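Local structure of transcriptional regulator, LacI family (Burkholderia phymatum, 2RGY) at residues E54-A59 and V73-L78; T25-T30 and V41-G46. The protein probably regulates transcription as a LacI-family DNA-binding repressor or activator whose periplasmic-binding-protein-like region senses a small ligand, likely a sugar. One frame throughout, in Å; residues are numbered along the deposited sequence.

Interaction 1 of 2, residues E54-A59 and V73-L78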
ATOM      1  N   GLU A  54       1.028 -16.334  16.469  1.00 26.39           N
ATOM      2  CA  GLU A  54       1.014 -15.773  17.812  1.00 26.49           C
ATOM      3  C   GLU A  54       0.991 -14.250  17.809  1.00 24.94           C
ATOM      4  O   GLU A  54       0.505 -13.632  18.752  1.00 25.24           O
ATOM      5  CB  GLU A  54       2.223 -16.268  18.605  1.00 29.06           C
ATOM      6  CG  GLU A  54       2.063 -17.676  19.174  1.00 34.55           C
ATOM      7  CD  GLU A  54       0.923 -17.779  20.186  1.00 37.41           C
ATOM      8  OE1 GLU A  54       0.638 -16.771  20.874  1.00 39.91           O
ATOM      9  OE2 GLU A  54       0.320 -18.871  20.311  1.00 38.83           O
ATOM     10  N   GLN A  55       1.524 -13.646  16.754  1.00 23.74           N
ATOM     11  CA  GLN A  55       1.525 -12.196  16.657  1.00 23.62           C
ATOM     12  C   GLN A  55       0.091 -11.725  16.466  1.00 21.60           C
ATOM     13  O   GLN A  55      -0.266 -10.650  16.908  1.00 22.30           O
ATOM     14  CB  GLN A  55       2.365 -11.728  15.474  1.00 24.23           C
ATOM     15  CG  GLN A  55       3.859 -11.848  15.659  1.00 28.63           C
ATOM     16  CD  GLN A  55       4.601 -11.290  14.468  1.00 31.06           C
ATOM     17  OE1 GLN A  55       4.424 -10.128  14.109  1.00 32.70           O
ATOM     18  NE2 GLN A  55       5.431 -12.116  13.840  1.00 34.92           N
ATOM     19  N   ALA A  56      -0.719 -12.535  15.793  1.00 19.69           N
ATOM     20  CA  ALA A  56      -2.121 -12.192  15.565  1.00 20.30           C
ATOM     21  C   ALA A  56      -2.928 -12.439  16.845  1.00 20.45           C
ATOM     22  O   ALA A  56      -3.831 -11.676  17.181  1.00 20.22           O
ATOM     23  CB  ALA A  56      -2.691 -13.030  14.410  1.00 17.96           C
ATOM     24  N   LEU A  57      -2.602 -13.517  17.551  1.00 20.83           N
ATOM     25  CA  LEU A  57      -3.298 -13.834  18.792  1.00 22.72           C
ATOM     26  C   LEU A  57      -3.085 -12.710  19.796  1.00 22.22           C
ATOM     27  O   LEU A  57      -4.033 -12.241  20.423  1.00 22.91           O
ATOM     28  CB  LEU A  57      -2.787 -15.154  19.388  1.00 23.78           C
ATOM     29  CG  LEU A  57      -3.398 -16.497  18.968  1.00 26.28           C
ATOM     30  CD1 LEU A  57      -4.912 -16.393  19.033  1.00 26.48           C
ATOM     31  CD2 LEU A  57      -2.946 -16.894  17.574  1.00 28.92           C
ATOM     32  N   GLU A  58      -1.838 -12.277  19.936  1.00 21.95           N
ATOM     33  CA  GLU A  58      -1.495 -11.214  20.870  1.00 23.23           C
ATOM     34  C   GLU A  58      -2.156  -9.886  20.482  1.00 22.51           C
ATOM     35  O   GLU A  58      -2.676  -9.166  21.336  1.00 22.96           O
ATOM     36  CB  GLU A  58       0.028 -11.041  20.930  1.00 24.73           C
ATOM     37  CG  GLU A  58       0.784 -12.330  21.216  1.00 30.67           C
ATOM     38  CD  GLU A  58       2.300 -12.153  21.223  1.00 34.09           C
ATOM     39  OE1 GLU A  58       2.835 -11.404  20.368  1.00 34.90           O
ATOM     40  OE2 GLU A  58       2.968 -12.779  22.079  1.00 38.22           O
ATOM     41  N   ALA A  59      -2.135  -9.564  19.196  1.00 21.43           N
ATOM     42  CA  ALA A  59      -2.725  -8.317  18.725  1.00 20.22           C
ATOM     43  C   ALA A  59      -4.232  -8.282  18.963  1.00 20.58           C
ATOM     44  O   ALA A  59      -4.763  -7.285  19.452  1.00 22.16           O
ATOM     45  CB  ALA A  59      -2.422  -8.125  17.259  1.00 19.57           C
ATOM     46  N   VAL A  73     -11.659  -8.891  12.335  1.00 15.29           N
ATOM     47  CA  VAL A  73     -10.426  -9.642  12.210  1.00 17.52           C
ATOM     48  C   VAL A  73     -10.201 -10.344  10.888  1.00 15.98           C
ATOM     49  O   VAL A  73     -11.089 -11.015  10.378  1.00 16.60           O
ATOM     50  CB  VAL A  73     -10.333 -10.704  13.339  1.00 16.50           C
ATOM     51  CG1 VAL A  73      -9.087 -11.545  13.173  1.00 18.39           C
ATOM     52  CG2 VAL A  73     -10.347 -10.021  14.688  1.00 17.20           C
ATOM     53  N   ILE A  74      -9.009 -10.160  10.327  1.00 18.66           N
ATOM     54  CA  ILE A  74      -8.628 -10.843   9.098  1.00 19.51           C
ATOM     55  C   ILE A  74      -7.202 -11.336   9.275  1.00 20.92           C
ATOM     56  O   ILE A  74      -6.300 -10.564   9.590  1.00 20.49           O
ATOM     57  CB  ILE A  74      -8.705  -9.946   7.836  1.00 19.66           C
ATOM     58  CG1 ILE A  74      -8.242 -10.746   6.611  1.00 21.48           C
ATOM     59  CG2 ILE A  74      -7.856  -8.713   7.995  1.00 18.44           C
ATOM     60  CD1 ILE A  74      -8.442 -10.022   5.287  1.00 22.28           C
ATOM     61  N   SER A  75      -7.012 -12.636   9.091  1.00 22.12           N
ATOM     62  CA  SER A  75      -5.701 -13.246   9.229  1.00 23.61           C
ATOM     63  C   SER A  75      -5.761 -14.662   8.704  1.00 23.44           C
ATOM     64  O   SER A  75      -6.706 -15.395   8.982  1.00 23.78           O
ATOM     65  CB  SER A  75      -5.275 -13.267  10.699  1.00 24.94           C
ATOM     66  OG  SER A  75      -4.155 -14.119  10.907  1.00 26.65           O
ATOM     67  N   HIS A  76      -4.755 -15.043   7.926  1.00 25.98           N
ATOM     68  CA  HIS A  76      -4.705 -16.392   7.398  1.00 26.56           C
ATOM     69  C   HIS A  76      -3.674 -17.197   8.179  1.00 25.60           C
ATOM     70  O   HIS A  76      -3.379 -18.340   7.829  1.00 25.63           O
ATOM     71  CB  HIS A  76      -4.351 -16.367   5.910  1.00 29.28           C
ATOM     72  CG  HIS A  76      -2.997 -15.797   5.623  1.00 31.77           C
ATOM     73  ND1 HIS A  76      -1.834 -16.396   6.064  1.00 32.99           N
ATOM     74  CD2 HIS A  76      -2.620 -14.694   4.940  1.00 32.57           C
ATOM     75  CE1 HIS A  76      -0.798 -15.681   5.658  1.00 33.00           C
ATOM     76  NE2 HIS A  76      -1.245 -14.644   4.976  1.00 33.56           N
ATOM     77  N   ASP A  77      -3.126 -16.589   9.229  1.00 24.48           N
ATOM     78  CA  ASP A  77      -2.129 -17.240  10.085  1.00 25.23           C
ATOM     79  C   ASP A  77      -2.812 -17.890  11.286  1.00 25.59           C
ATOM     80  O   ASP A  77      -2.280 -18.819  11.893  1.00 25.31           O
ATOM     81  CB  ASP A  77      -1.104 -16.223  10.599  1.00 27.00           C
ATOM     82  CG  ASP A  77      -0.209 -15.685   9.503  1.00 29.97           C
ATOM     83  OD1 ASP A  77       0.618 -16.456   8.982  1.00 31.50           O
ATOM     84  OD2 ASP A  77      -0.325 -14.490   9.163  1.00 29.55           O
ATOM     85  N   LEU A  78      -3.985 -17.379  11.647  1.00 24.65           N
ATOM     86  CA  LEU A  78      -4.722 -17.937  12.771  1.00 24.45           C
ATOM     87  C   LEU A  78      -5.277 -19.298  12.372  1.00 25.72           C
ATOM     88  O   LEU A  78      -5.563 -19.542  11.204  1.00 26.36           O
ATOM     89  CB  LEU A  78      -5.884 -17.024  13.168  1.00 23.71           C
ATOM     90  CG  LEU A  78      -5.593 -15.625  13.719  1.00 23.32           C
ATOM     91  CD1 LEU A  78      -6.912 -14.896  13.881  1.00 23.00           C
ATOM     92  CD2 LEU A  78      -4.874 -15.716  15.073  1.00 22.19           C
TER
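The hydroxyl of Ser-75, whose OG lies 3.9 Å from Ala-56 CB, is gripped by two backbone amides of its own loop. Asp-77 N donates to Ser-75 OG at 3.2 Å with an N-H...O angle of 150°, which makes an ST turn, and Leu-78 N adds a weaker, more bent bond to the same oxygen. The turn follows strand 70-73 of the parallel sheet in the N-terminal lobe of a periplasmic-binding-protein-like fold, where the chain leaves the strand for helix 80-89. A chi1 of 167° places OG opposite the backbone N of Ser-75, where the amides of Asp-77 and Leu-78 reach it; the two bonds curl residues 75-78 round the hydroxyl, consistent with Leu-78 being brought to helix 52-65.

Across the contact the packing is apolar and buried. One branch of Leu-78 does most of the touching: CD2 rests on Ala-56 CB at 3.5 Å, while Leu-78 CG stands 4.0 Å from that same methyl. Ala-56 offers just a methyl here, and its CA is 6.9 Å from the CA of Leu-78. Phe-14 of strand 10-14 touches both Ala-56 and Ser-75, and Arg-98 NH1 hydrogen-bonds the carbonyls of Ser-75 and Leu-78, bridging two points of the loop. Leu-57 meets Leu-78 at a slant, and their CD2 methyls, 3.4 Å apart, are pressed slightly closer than usual van der Waals contact.

Interaction 2 of 2, residues T25-T30 and V41-G46; sequences TILKQT and VVVATG
Apolar contacts between Leu-27 and Val-43 and between Thr-30 and Val-41 seat helix 21-36 on strand 40-44, the last two elements of the beta-alpha-beta unit that begins with strand 10-14. In each pair the side chains cross at about a right angle. Leu-27 CD2 meets Val-43 CG1 at 4.1 Å. Three residues on, just under a turn, Thr-30 CG2 faces Val-41 CG2 at 4.0 Å, so two residues spaced by three on the helix match two spaced by two on the strand. Leu-13 of the neighbouring strand 10-14 touches Leu-27, Thr-30 and Val-41, adding to the buried layer between helix and sheet.

One edge of strand 40-44 bonds to strand 10-14, Val-42 pairing with Ile-11 and Leu-13; along its other edge Val-41 to Val-43 form an antiparallel ladder with a strand of the second subunit, carrying the sheet across the dimer interface.

The hydroxyl of Thr-30 bonds within its own helix. Its chi1 of -56° sends CG2 to the strand and OG1 back to Ile-26 O, which accepts from two donors on opposite faces of its carbonyl plane: Thr-30 N at 3.1 Å and Thr-30 OG1 at 2.7 Å.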
ATOM      1  N   THR A  25      -7.625  -1.363   1.415  1.00 18.28           N
ATOM      2  CA  THR A  25      -9.055  -1.344   1.107  1.00 20.46           C
ATOM      3  C   THR A  25      -9.881  -1.681   2.344  1.00 18.78           C
ATOM      4  O   THR A  25     -10.907  -1.062   2.617  1.00 17.05           O
ATOM      5  CB  THR A  25      -9.387  -2.373   0.006  1.00 21.52           C
ATOM      6  OG1 THR A  25      -8.619  -2.064  -1.165  1.00 24.61           O
ATOM      7  CG2 THR A  25     -10.875  -2.339  -0.333  1.00 21.81           C
ATOM      8  N   ILE A  26      -9.418  -2.680   3.085  1.00 18.24           N
ATOM      9  CA  ILE A  26     -10.098  -3.117   4.293  1.00 17.62           C
ATOM     10  C   ILE A  26     -10.060  -2.008   5.333  1.00 18.11           C
ATOM     11  O   ILE A  26     -11.065  -1.740   5.987  1.00 17.52           O
ATOM     12  CB  ILE A  26      -9.428  -4.384   4.842  1.00 17.99           C
ATOM     13  CG1 ILE A  26      -9.569  -5.509   3.818  1.00 17.85           C
ATOM     14  CG2 ILE A  26     -10.048  -4.794   6.162  1.00 16.61           C
ATOM     15  CD1 ILE A  26      -8.773  -6.737   4.159  1.00 20.26           C
ATOM     16  N   LEU A  27      -8.907  -1.359   5.468  1.00 17.52           N
ATOM     17  CA  LEU A  27      -8.757  -0.267   6.425  1.00 18.28           C
ATOM     18  C   LEU A  27      -9.663   0.895   6.035  1.00 18.76           C
ATOM     19  O   LEU A  27     -10.361   1.466   6.876  1.00 17.06           O
ATOM     20  CB  LEU A  27      -7.307   0.231   6.459  1.00 21.61           C
ATOM     21  CG  LEU A  27      -6.204  -0.791   6.751  1.00 23.53           C
ATOM     22  CD1 LEU A  27      -4.858  -0.119   6.615  1.00 25.15           C
ATOM     23  CD2 LEU A  27      -6.382  -1.372   8.146  1.00 24.03           C
ATOM     24  N   LYS A  28      -9.647   1.250   4.754  1.00 17.26           N
ATOM     25  CA  LYS A  28     -10.456   2.362   4.282  1.00 18.63           C
ATOM     26  C   LYS A  28     -11.947   2.143   4.524  1.00 18.35           C
ATOM     27  O   LYS A  28     -12.606   3.004   5.095  1.00 18.28           O
ATOM     28  CB  LYS A  28     -10.198   2.614   2.792  1.00 20.52           C
ATOM     29  CG  LYS A  28     -11.017   3.755   2.182  1.00 23.65           C
ATOM     30  CD  LYS A  28     -10.699   3.901   0.684  1.00 28.86           C
ATOM     31  CE  LYS A  28     -11.647   4.877  -0.025  1.00 33.16           C
ATOM     32  NZ  LYS A  28     -11.432   4.897  -1.521  1.00 33.23           N
ATOM     33  N   GLN A  29     -12.471   0.998   4.092  1.00 18.37           N
ATOM     34  CA  GLN A  29     -13.890   0.693   4.274  1.00 19.27           C
ATOM     35  C   GLN A  29     -14.304   0.623   5.738  1.00 17.97           C
ATOM     36  O   GLN A  29     -15.402   1.034   6.085  1.00 17.73           O
ATOM     37  CB  GLN A  29     -14.264  -0.631   3.610  1.00 19.49           C
ATOM     38  CG  GLN A  29     -14.385  -0.567   2.107  1.00 25.62           C
ATOM     39  CD  GLN A  29     -15.287   0.560   1.646  1.00 23.80           C
ATOM     40  OE1 GLN A  29     -16.415   0.707   2.111  1.00 25.93           O
ATOM     41  NE2 GLN A  29     -14.786   1.363   0.729  1.00 28.32           N
ATOM     42  N   THR A  30     -13.438   0.084   6.592  1.00 17.32           N
ATOM     43  CA  THR A  30     -13.770  -0.008   8.008  1.00 18.20           C
ATOM     44  C   THR A  30     -13.865   1.414   8.567  1.00 18.86           C
ATOM     45  O   THR A  30     -14.838   1.761   9.233  1.00 20.60           O
ATOM     46  CB  THR A  30     -12.699  -0.807   8.792  1.00 20.16           C
ATOM     47  OG1 THR A  30     -12.530  -2.101   8.200  1.00 17.87           O
ATOM     48  CG2 THR A  30     -13.126  -0.984  10.245  1.00 20.29           C
ATOM     49  N   VAL A  41     -12.011   3.867  14.779  1.00 17.46           N
ATOM     50  CA  VAL A  41     -11.411   2.562  14.605  1.00 17.89           C
ATOM     51  C   VAL A  41      -9.989   2.558  15.157  1.00 17.55           C
ATOM     52  O   VAL A  41      -9.203   3.473  14.907  1.00 17.69           O
ATOM     53  CB  VAL A  41     -11.360   2.173  13.122  1.00 20.44           C
ATOM     54  CG1 VAL A  41     -10.560   3.203  12.358  1.00 23.18           C
ATOM     55  CG2 VAL A  41     -10.750   0.793  12.955  1.00 19.27           C
ATOM     56  N   VAL A  42      -9.683   1.535  15.939  1.00 16.97           N
ATOM     57  CA  VAL A  42      -8.355   1.359  16.485  1.00 17.23           C
ATOM     58  C   VAL A  42      -7.791   0.215  15.661  1.00 17.68           C
ATOM     59  O   VAL A  42      -8.423  -0.836  15.545  1.00 18.11           O
ATOM     60  CB  VAL A  42      -8.393   0.945  17.964  1.00 18.29           C
ATOM     61  CG1 VAL A  42      -7.048   0.345  18.368  1.00 18.04           C
ATOM     62  CG2 VAL A  42      -8.698   2.159  18.826  1.00 19.51           C
ATOM     63  N   VAL A  43      -6.621   0.421  15.067  1.00 16.59           N
ATOM     64  CA  VAL A  43      -6.015  -0.621  14.254  1.00 20.04           C
ATOM     65  C   VAL A  43      -4.837  -1.260  14.964  1.00 20.71           C
ATOM     66  O   VAL A  43      -4.124  -0.613  15.739  1.00 19.93           O
ATOM     67  CB  VAL A  43      -5.521  -0.076  12.893  1.00 21.77           C
ATOM     68  CG1 VAL A  43      -4.986  -1.226  12.032  1.00 24.92           C
ATOM     69  CG2 VAL A  43      -6.655   0.628  12.175  1.00 24.05           C
ATOM     70  N   ALA A  44      -4.644  -2.544  14.690  1.00 21.32           N
ATOM     71  CA  ALA A  44      -3.550  -3.290  15.272  1.00 21.94           C
ATOM     72  C   ALA A  44      -3.043  -4.285  14.231  1.00 21.59           C
ATOM     73  O   ALA A  44      -3.829  -4.847  13.470  1.00 21.39           O
ATOM     74  CB  ALA A  44      -4.024  -4.019  16.509  1.00 22.12           C
ATOM     75  N   THR A  45      -1.730  -4.473  14.180  1.00 21.93           N
ATOM     76  CA  THR A  45      -1.132  -5.419  13.253  1.00 22.65           C
ATOM     77  C   THR A  45      -0.118  -6.256  14.020  1.00 23.72           C
ATOM     78  O   THR A  45       0.141  -5.998  15.196  1.00 22.25           O
ATOM     79  CB  THR A  45      -0.431  -4.708  12.084  1.00 25.16           C
ATOM     80  OG1 THR A  45       0.003  -5.694  11.136  1.00 30.13           O
ATOM     81  CG2 THR A  45       0.779  -3.906  12.574  1.00 24.02           C
ATOM     82  N   GLY A  46       0.448  -7.264  13.367  1.00 22.82           N
ATOM     83  CA  GLY A  46       1.414  -8.112  14.044  1.00 25.62           C
ATOM     84  C   GLY A  46       2.725  -7.427  14.390  1.00 26.60           C
ATOM     85  O   GLY A  46       3.383  -6.869  13.508  1.00 26.64           O
TER

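Interaction 2 seats a helix on the parallel sheet; interaction 1 seats the loop leaving strand 70-73 against the next helix, 52-65, into which the chain runs from strand 40-44. Along the chain interaction 2 closes before interaction 1 opens, and their centres are about 13 Å apart. Ile-74 CD1 of interaction 1 touches Ile-26 CD1 of interaction 2 at 3.5 Å, and Ala-59 CB lies 3.9 Å from Thr-45 O. The second subunit reaches both, since its Arg-35 packs on Ala-59 and hydrogen-bonds Thr-45 O. His-76 meets the ring of Phe-171 from the other lobe, so the 73-78 loop probably faces the cleft where relatives bind their effector.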